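PDB 2XR1: transcription termination factor FttA from Methanosarcina mazei, which probably terminates transcription by cleaving nascent RNA at the RNA polymerase exit channel, using a two-zinc metallo-beta-lactamase and beta-CASP nuclease core. Local coordinates for residues I545-R548 with I549-G552; P417-A420 with V421-Q425; L10-L13 with K14-E18. All coordinates share one frame; numbering follows the deposited sequence.

From the N terminus, contact 3 comes first, in helix 7-18 of the first KH domain. Contact 2 follows at the turn between strand 414-417 and helix 423-436, and contact 1 comes last and spans helix 545-550 and its C-terminal turn. Each is local and closes only a turn of helix or a short loop. They run in series, so none nests within or crosses another. Contacts 1 and 2 both belong to the Beta-Casp region, with centres about 18 Å apart and nearest atoms about 7 Å apart. Contact 3 lies on the opposite side of the chain's centre, its centre about 50 Å from that of contact 2.

Contact 1 of 3, residues I545-R548 with I549-G552; sequences IGRR and IQKG
The backbone N of Lys551 reaches two carbonyl oxygens at once. It bonds to Arg547 O at 3.1 Å and more weakly to Arg548 O. This closes helix 545-550 of the Beta-Casp region. The ending is a Schellman motif, with Gly552 at positive phi (85°). Gly552 N turns back to Ile549 O at 2.7 Å, inside the last turn. Further up the helix, Ile549 N bonds to Ile545 O at 2.9 Å and Gln550 N to Gly546 O at 3.0 Å.

One side of the helix is apolar. CG2 of Ile545 touches CD1 of Ile549, one turn further along. Both residues rest on Met514 and on Ile556 of strand 555-556, and Ile549 also packs on Leu534 and Phe536 of strand 533-536. The segment is thereby seated against the parallel sheet of this region. At the helix start, Asn515 OD1 accepts a bond from Ile545 N.

The other side carries like charges. The first torsion of Arg547 sets CG anti to the backbone N (176°), and the chain then bends at chi2 (54°). The bend swings the arginine across the lysine chain. CE of Lys551 sits over one face of the Arg547 guanidinium, toward its rim, and 3.7 Å from Arg547 CG. This is a contact of the lysine's aliphatic part. The amide of Gln550 also comes near, its NE2 3.5 Å from Arg547 NH1, with the two planes steeply inclined. Arg548 leads elsewhere and makes a cation-pi contact with Trp553. The charged ends of Arg547 and Lys551 are joined by one water. It accepts from Lys551 NZ at 3.1 Å and, weakly, from Arg547 NE at 2.8 Å.

Contact 2 of 3, residues P417-A420 with V421-Q425; sequences PAFA and VGRSQ
Phe419 reaches Val421 first and Arg423 further out. Its CB lies 3.5 Å from Val421 O. The ring then leaves with CG beside the backbone N and anti to the carbonyl carbon (chi1 -66°), which carries it alongside the Arg423 side chain, both pointing the same way. CD2 meets Arg423 CD at 3.7 Å. CE2 goes further and touches Arg423 NE, also at 3.7 Å, and lies over one face of the guanidinium. NE is in the plane of the ring, at its edge. The two planes stand 84° apart, so the phenyl edge is set against the guanidinium face. The arginine is extended from CG to NE, and its NH2 bonds to Tyr539 O.

These residues form the turn that follows strand 414-417 of the parallel Beta-Casp sheet and leads into helix 423-436, with Gly422 at the N-cap. The turn lies beside the metal site. Val421 O is hydrogen-bonded to NE2 of the zinc ligand His247, and is therefore a second-shell group that may steady that histidine.

Two side chains from the first turn of the helix reach back to the loop. Ser424 OG is 2.9 Å from both Phe419 O and Ala420 O. Its single proton could serve either, and the choice is not settled. Ser424 CB also packs on the methyl of Ala418. The Gln425 amide bridges the turn with both its ends. NE2 donates to Ala420 O at 2.9 Å, arriving in the carbonyl plane, and is also bonded to Thr455 OG1. OE1 accepts from Gly422 N at 2.8 Å, nearly in line with its C=O bond. A bend at chi2 (83°) folds the amide back toward these two backbone groups.

Contact 3 of 3, residues L10-L13 with K14-E18; sequences LLDL and KHKIE
Helix 7-18 opens the first KH domain, and here the carbonyls of 10-13 accept from the N atoms of 14-17. Lys14 N meets Leu10 O at 2.8 Å. His15 N meets Leu11 O at 2.9 Å, almost straight (173°). Lys16 N and Ile17 N continue the pattern, on Asp12 O and Leu13 O. The Leu11 carbonyl has a second neighbour, since the oxygen lies over one face of the His15 imidazole, 3.6 Å from its CG.

The order of helices and strands in this domain, helix-strand-strand-helix-helix-strand, agrees with a type II KH fold. Leu10, Leu13 and Ile17 lie on the inner side of the helix. Leu10 packs on Phe32, Leu13 on Phe32 and Leu37 of the strands, Ile17 on Val30 and Leu39, and the last two both touch Leu61 of helix 52-61.

Charged groups occupy another side. The Lys14 chain starts with CG anti to the backbone N (178°) and bends at its last two torsions. Its NZ forms a salt bridge with Glu18 OE2 at 2.8 Å. The ammonium approaches that oxygen from above the carboxylate plane. NZ also bonds weakly to Thr28 O.

Contact 1 of 3, residues I545-R548 with I549-G552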
loop_
_atom_site.group_PDB
_atom_site.type_symbol
_atom_site.label_atom_id
_atom_site.label_comp_id
_atom_site.label_asym_id
_atom_site.label_seq_id
_atom_site.Cartn_x
_atom_site.Cartn_y
_atom_site.Cartn_z
ATOM N N ILE B 545 -5.595 -24.220 21.266
ATOM C CA ILE B 545 -6.005 -25.131 22.317
ATOM C C ILE B 545 -4.895 -25.165 23.347
ATOM O O ILE B 545 -5.150 -24.985 24.519
ATOM C CB ILE B 545 -6.313 -26.546 21.756
ATOM C CG1 ILE B 545 -7.611 -26.524 20.949
ATOM C CG2 ILE B 545 -6.373 -27.572 22.867
ATOM C CD1 ILE B 545 -8.799 -25.981 21.705
ATOM N N GLY B 546 -3.659 -25.356 22.906
ATOM C CA GLY B 546 -2.540 -25.420 23.839
ATOM C C GLY B 546 -2.454 -24.204 24.746
ATOM O O GLY B 546 -2.220 -24.307 25.951
ATOM N N ARG B 547 -2.660 -23.037 24.175
ATOM C CA ARG B 547 -2.635 -21.834 24.961
ATOM C C ARG B 547 -3.733 -21.846 26.023
ATOM O O ARG B 547 -3.498 -21.482 27.174
ATOM C CB ARG B 547 -2.816 -20.621 24.056
ATOM C CG ARG B 547 -2.892 -19.280 24.801
ATOM C CD ARG B 547 -1.700 -19.092 25.697
ATOM N NE ARG B 547 -1.459 -17.677 25.855
ATOM C CZ ARG B 547 -0.931 -17.110 26.935
ATOM N NH1 ARG B 547 -0.552 -17.856 27.981
ATOM N NH2 ARG B 547 -0.790 -15.774 26.970
ATOM N N ARG B 548 -4.927 -22.245 25.614
ATOM C CA ARG B 548 -6.050 -22.339 26.508
ATOM C C ARG B 548 -5.757 -23.297 27.685
ATOM O O ARG B 548 -5.990 -22.946 28.845
ATOM C CB ARG B 548 -7.307 -22.701 25.700
ATOM C CG ARG B 548 -8.432 -23.314 26.463
ATOM C CD ARG B 548 -9.697 -22.556 26.258
ATOM N NE ARG B 548 -10.308 -22.727 24.939
ATOM C CZ ARG B 548 -11.545 -22.315 24.633
ATOM N NH1 ARG B 548 -12.305 -21.702 25.552
ATOM N NH2 ARG B 548 -12.031 -22.516 23.406
ATOM N N ILE B 549 -5.204 -24.466 27.420
ATOM C CA ILE B 549 -4.823 -25.353 28.516
ATOM C C ILE B 549 -3.821 -24.696 29.469
ATOM O O ILE B 549 -4.007 -24.686 30.686
ATOM C CB ILE B 549 -4.206 -26.634 28.023
ATOM C CG1 ILE B 549 -5.257 -27.461 27.290
ATOM C CG2 ILE B 549 -3.648 -27.398 29.187
ATOM C CD1 ILE B 549 -4.715 -28.675 26.573
ATOM N N GLN B 550 -2.766 -24.136 28.899
ATOM C CA GLN B 550 -1.692 -23.500 29.663
ATOM C C GLN B 550 -2.179 -22.376 30.548
ATOM O O GLN B 550 -1.513 -22.051 31.518
ATOM C CB GLN B 550 -0.642 -22.985 28.687
ATOM C CG GLN B 550 0.402 -21.998 29.238
ATOM C CD GLN B 550 1.553 -21.805 28.257
ATOM O OE1 GLN B 550 2.324 -22.734 27.997
ATOM N NE2 GLN B 550 1.631 -20.630 27.666
ATOM N N LYS B 551 -3.326 -21.783 30.214
ATOM C CA LYS B 551 -3.971 -20.787 31.074
ATOM C C LYS B 551 -4.798 -21.409 32.218
ATOM O O LYS B 551 -5.457 -20.693 32.984
ATOM C CB LYS B 551 -4.891 -19.871 30.249
ATOM C CG LYS B 551 -4.190 -18.882 29.354
ATOM C CD LYS B 551 -5.192 -17.827 28.808
ATOM C CE LYS B 551 -5.007 -17.609 27.283
ATOM N NZ LYS B 551 -5.801 -16.500 26.707
ATOM N N GLY B 552 -4.799 -22.733 32.318
ATOM C CA GLY B 552 -5.517 -23.410 33.407
ATOM C C GLY B 552 -6.995 -23.652 33.140
ATOM O O GLY B 552 -7.760 -23.892 34.074
HETATM O O HOH W 1 -3.262 -15.660 25.164
#

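Contact 2 of 3, residues P417-A420 with V421-Q425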
loop_
_atom_site.group_PDB
_atom_site.type_symbol
_atom_site.label_atom_id
_atom_site.label_comp_id
_atom_site.label_asym_id
_atom_site.label_seq_id
_atom_site.Cartn_x
_atom_site.Cartn_y
_atom_site.Cartn_z
ATOM N N PRO B 417 3.451 -32.194 22.905
ATOM C CA PRO B 417 3.132 -31.690 21.589
ATOM C C PRO B 417 4.299 -30.981 20.987
ATOM O O PRO B 417 5.078 -30.401 21.697
ATOM C CB PRO B 417 2.007 -30.695 21.835
ATOM C CG PRO B 417 2.155 -30.328 23.200
ATOM C CD PRO B 417 2.620 -31.548 23.919
ATOM N N ALA B 418 4.408 -31.066 19.671
ATOM C CA ALA B 418 5.578 -30.615 18.941
ATOM C C ALA B 418 5.200 -30.387 17.501
ATOM O O ALA B 418 4.208 -30.880 17.023
ATOM C CB ALA B 418 6.645 -31.678 19.011
ATOM N N PHE B 419 6.027 -29.651 16.797
ATOM C CA PHE B 419 5.930 -29.556 15.351
ATOM C C PHE B 419 6.764 -30.628 14.724
ATOM O O PHE B 419 7.683 -31.135 15.362
ATOM C CB PHE B 419 6.367 -28.156 14.906
ATOM C CG PHE B 419 5.431 -27.095 15.377
ATOM C CD1 PHE B 419 4.251 -26.853 14.695
ATOM C CD2 PHE B 419 5.690 -26.401 16.548
ATOM C CE1 PHE B 419 3.343 -25.879 15.161
ATOM C CE2 PHE B 419 4.812 -25.440 17.013
ATOM C CZ PHE B 419 3.640 -25.173 16.315
ATOM N N ALA B 420 6.420 -31.002 13.495
ATOM C CA ALA B 420 7.223 -31.969 12.766
ATOM C C ALA B 420 8.676 -31.546 12.762
ATOM O O ALA B 420 9.561 -32.373 13.029
ATOM C CB ALA B 420 6.745 -32.122 11.373
ATOM N N VAL B 421 8.935 -30.267 12.481
ATOM C CA VAL B 421 10.292 -29.747 12.541
ATOM C C VAL B 421 10.342 -28.549 13.447
ATOM O O VAL B 421 9.501 -27.665 13.358
ATOM C CB VAL B 421 10.811 -29.310 11.152
ATOM C CG1 VAL B 421 9.900 -28.287 10.513
ATOM C CG2 VAL B 421 12.169 -28.727 11.268
ATOM N N GLY B 422 11.362 -28.490 14.294
ATOM C CA GLY B 422 11.474 -27.441 15.277
ATOM C C GLY B 422 11.572 -28.056 16.665
ATOM O O GLY B 422 12.659 -28.531 17.089
ATOM N N ARG B 423 10.460 -28.106 17.377
ATOM C CA ARG B 423 10.549 -28.397 18.814
ATOM C C ARG B 423 10.817 -29.874 19.061
ATOM O O ARG B 423 11.424 -30.249 20.050
ATOM C CB ARG B 423 9.265 -27.978 19.517
ATOM C CG ARG B 423 8.934 -26.526 19.353
ATOM C CD ARG B 423 7.565 -26.252 19.750
ATOM N NE ARG B 423 7.342 -24.816 19.661
ATOM C CZ ARG B 423 6.337 -24.161 20.210
ATOM N NH1 ARG B 423 5.419 -24.813 20.903
ATOM N NH2 ARG B 423 6.262 -22.849 20.057
ATOM N N SER B 424 10.380 -30.707 18.133
ATOM C CA SER B 424 10.579 -32.109 18.247
ATOM C C SER B 424 12.068 -32.478 18.223
ATOM O O SER B 424 12.543 -33.246 19.065
ATOM C CB SER B 424 9.835 -32.799 17.121
ATOM O OG SER B 424 10.275 -32.323 15.860
ATOM N N GLN B 425 12.837 -31.926 17.297
ATOM C CA GLN B 425 14.228 -32.394 17.150
ATOM C C GLN B 425 15.074 -32.044 18.361
ATOM O O GLN B 425 15.753 -32.926 18.902
ATOM C CB GLN B 425 14.874 -31.896 15.855
ATOM C CG GLN B 425 14.381 -32.645 14.616
ATOM C CD GLN B 425 13.080 -32.148 14.062
ATOM O OE1 GLN B 425 12.731 -30.970 14.193
ATOM N NE2 GLN B 425 12.356 -33.035 13.413
#

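Contact 3 of 3, residues L10-L13 with K14-E18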
loop_
_atom_site.group_PDB
_atom_site.type_symbol
_atom_site.label_atom_id
_atom_site.label_comp_id
_atom_site.label_asym_id
_atom_site.label_seq_id
_atom_site.Cartn_x
_atom_site.Cartn_y
_atom_site.Cartn_z
ATOM N N LEU B 10 22.552 -12.239 -24.678
ATOM C CA LEU B 10 23.139 -13.569 -24.523
ATOM C C LEU B 10 24.217 -13.830 -25.584
ATOM O O LEU B 10 25.201 -14.512 -25.293
ATOM C CB LEU B 10 22.067 -14.672 -24.574
ATOM C CG LEU B 10 21.133 -14.829 -23.355
ATOM C CD1 LEU B 10 20.033 -15.865 -23.673
ATOM C CD2 LEU B 10 21.859 -15.174 -22.041
ATOM N N LEU B 11 24.037 -13.312 -26.801
ATOM C CA LEU B 11 25.102 -13.371 -27.809
ATOM C C LEU B 11 26.322 -12.557 -27.377
ATOM O O LEU B 11 27.450 -13.035 -27.432
ATOM C CB LEU B 11 24.634 -12.865 -29.183
ATOM C CG LEU B 11 24.306 -13.903 -30.266
ATOM C CD1 LEU B 11 22.980 -14.591 -29.954
ATOM C CD2 LEU B 11 24.238 -13.224 -31.633
ATOM N N ASP B 12 26.088 -11.329 -26.943
ATOM C CA ASP B 12 27.161 -10.488 -26.431
ATOM C C ASP B 12 27.905 -11.204 -25.297
ATOM O O ASP B 12 29.124 -11.117 -25.188
ATOM C CB ASP B 12 26.586 -9.147 -25.946
ATOM C CG ASP B 12 27.660 -8.086 -25.732
ATOM O OD1 ASP B 12 28.511 -8.276 -24.834
ATOM O OD2 ASP B 12 27.640 -7.055 -26.451
ATOM N N LEU B 13 27.171 -11.926 -24.460
ATOM C CA LEU B 13 27.792 -12.665 -23.375
ATOM C C LEU B 13 28.543 -13.872 -23.908
ATOM O O LEU B 13 29.646 -14.185 -23.424
ATOM C CB LEU B 13 26.771 -13.084 -22.317
ATOM C CG LEU B 13 26.260 -11.984 -21.365
ATOM C CD1 LEU B 13 25.091 -12.518 -20.527
ATOM C CD2 LEU B 13 27.370 -11.458 -20.469
ATOM N N LYS B 14 27.975 -14.546 -24.907
ATOM C CA LYS B 14 28.653 -15.696 -25.482
ATOM C C LYS B 14 30.001 -15.241 -26.010
ATOM O O LYS B 14 31.037 -15.765 -25.609
ATOM C CB LYS B 14 27.841 -16.375 -26.578
ATOM C CG LYS B 14 28.582 -17.564 -27.217
ATOM C CD LYS B 14 27.638 -18.618 -27.807
ATOM C CE LYS B 14 28.199 -19.255 -29.106
ATOM N NZ LYS B 14 29.392 -20.182 -29.002
ATOM N N HIS B 15 30.005 -14.218 -26.849
ATOM C CA HIS B 15 31.253 -13.802 -27.464
ATOM C C HIS B 15 32.300 -13.311 -26.469
ATOM O O HIS B 15 33.466 -13.658 -26.585
ATOM C CB HIS B 15 30.979 -12.803 -28.580
ATOM C CG HIS B 15 30.220 -13.407 -29.722
ATOM N ND1 HIS B 15 29.287 -12.707 -30.457
ATOM C CD2 HIS B 15 30.232 -14.667 -30.226
ATOM C CE1 HIS B 15 28.772 -13.504 -31.378
ATOM N NE2 HIS B 15 29.327 -14.699 -31.257
ATOM N N LYS B 16 31.876 -12.524 -25.492
ATOM C CA LYS B 16 32.727 -12.126 -24.369
ATOM C C LYS B 16 33.445 -13.326 -23.759
ATOM O O LYS B 16 34.658 -13.329 -23.608
ATOM C CB LYS B 16 31.866 -11.462 -23.283
ATOM C CG LYS B 16 31.996 -9.957 -23.181
ATOM C CD LYS B 16 33.079 -9.577 -22.172
ATOM C CE LYS B 16 33.277 -8.055 -22.070
ATOM N NZ LYS B 16 32.159 -7.386 -21.339
ATOM N N ILE B 17 32.670 -14.336 -23.382
ATOM C CA ILE B 17 33.200 -15.556 -22.784
ATOM C C ILE B 17 34.217 -16.239 -23.697
ATOM O O ILE B 17 35.323 -16.569 -23.281
ATOM C CB ILE B 17 32.080 -16.550 -22.522
ATOM C CG1 ILE B 17 31.406 -16.244 -21.188
ATOM C CG2 ILE B 17 32.623 -17.967 -22.517
ATOM C CD1 ILE B 17 29.922 -16.504 -21.204
ATOM N N GLU B 18 33.835 -16.430 -24.950
ATOM C CA GLU B 18 34.643 -17.198 -25.879
ATOM C C GLU B 18 36.053 -16.650 -26.070
ATOM O O GLU B 18 36.989 -17.429 -26.232
ATOM C CB GLU B 18 33.931 -17.333 -27.223
ATOM C CG GLU B 18 32.626 -18.042 -27.075
ATOM C CD GLU B 18 32.286 -18.917 -28.225
ATOM O OE1 GLU B 18 32.315 -18.409 -29.370
ATOM O OE2 GLU B 18 31.955 -20.101 -27.969
#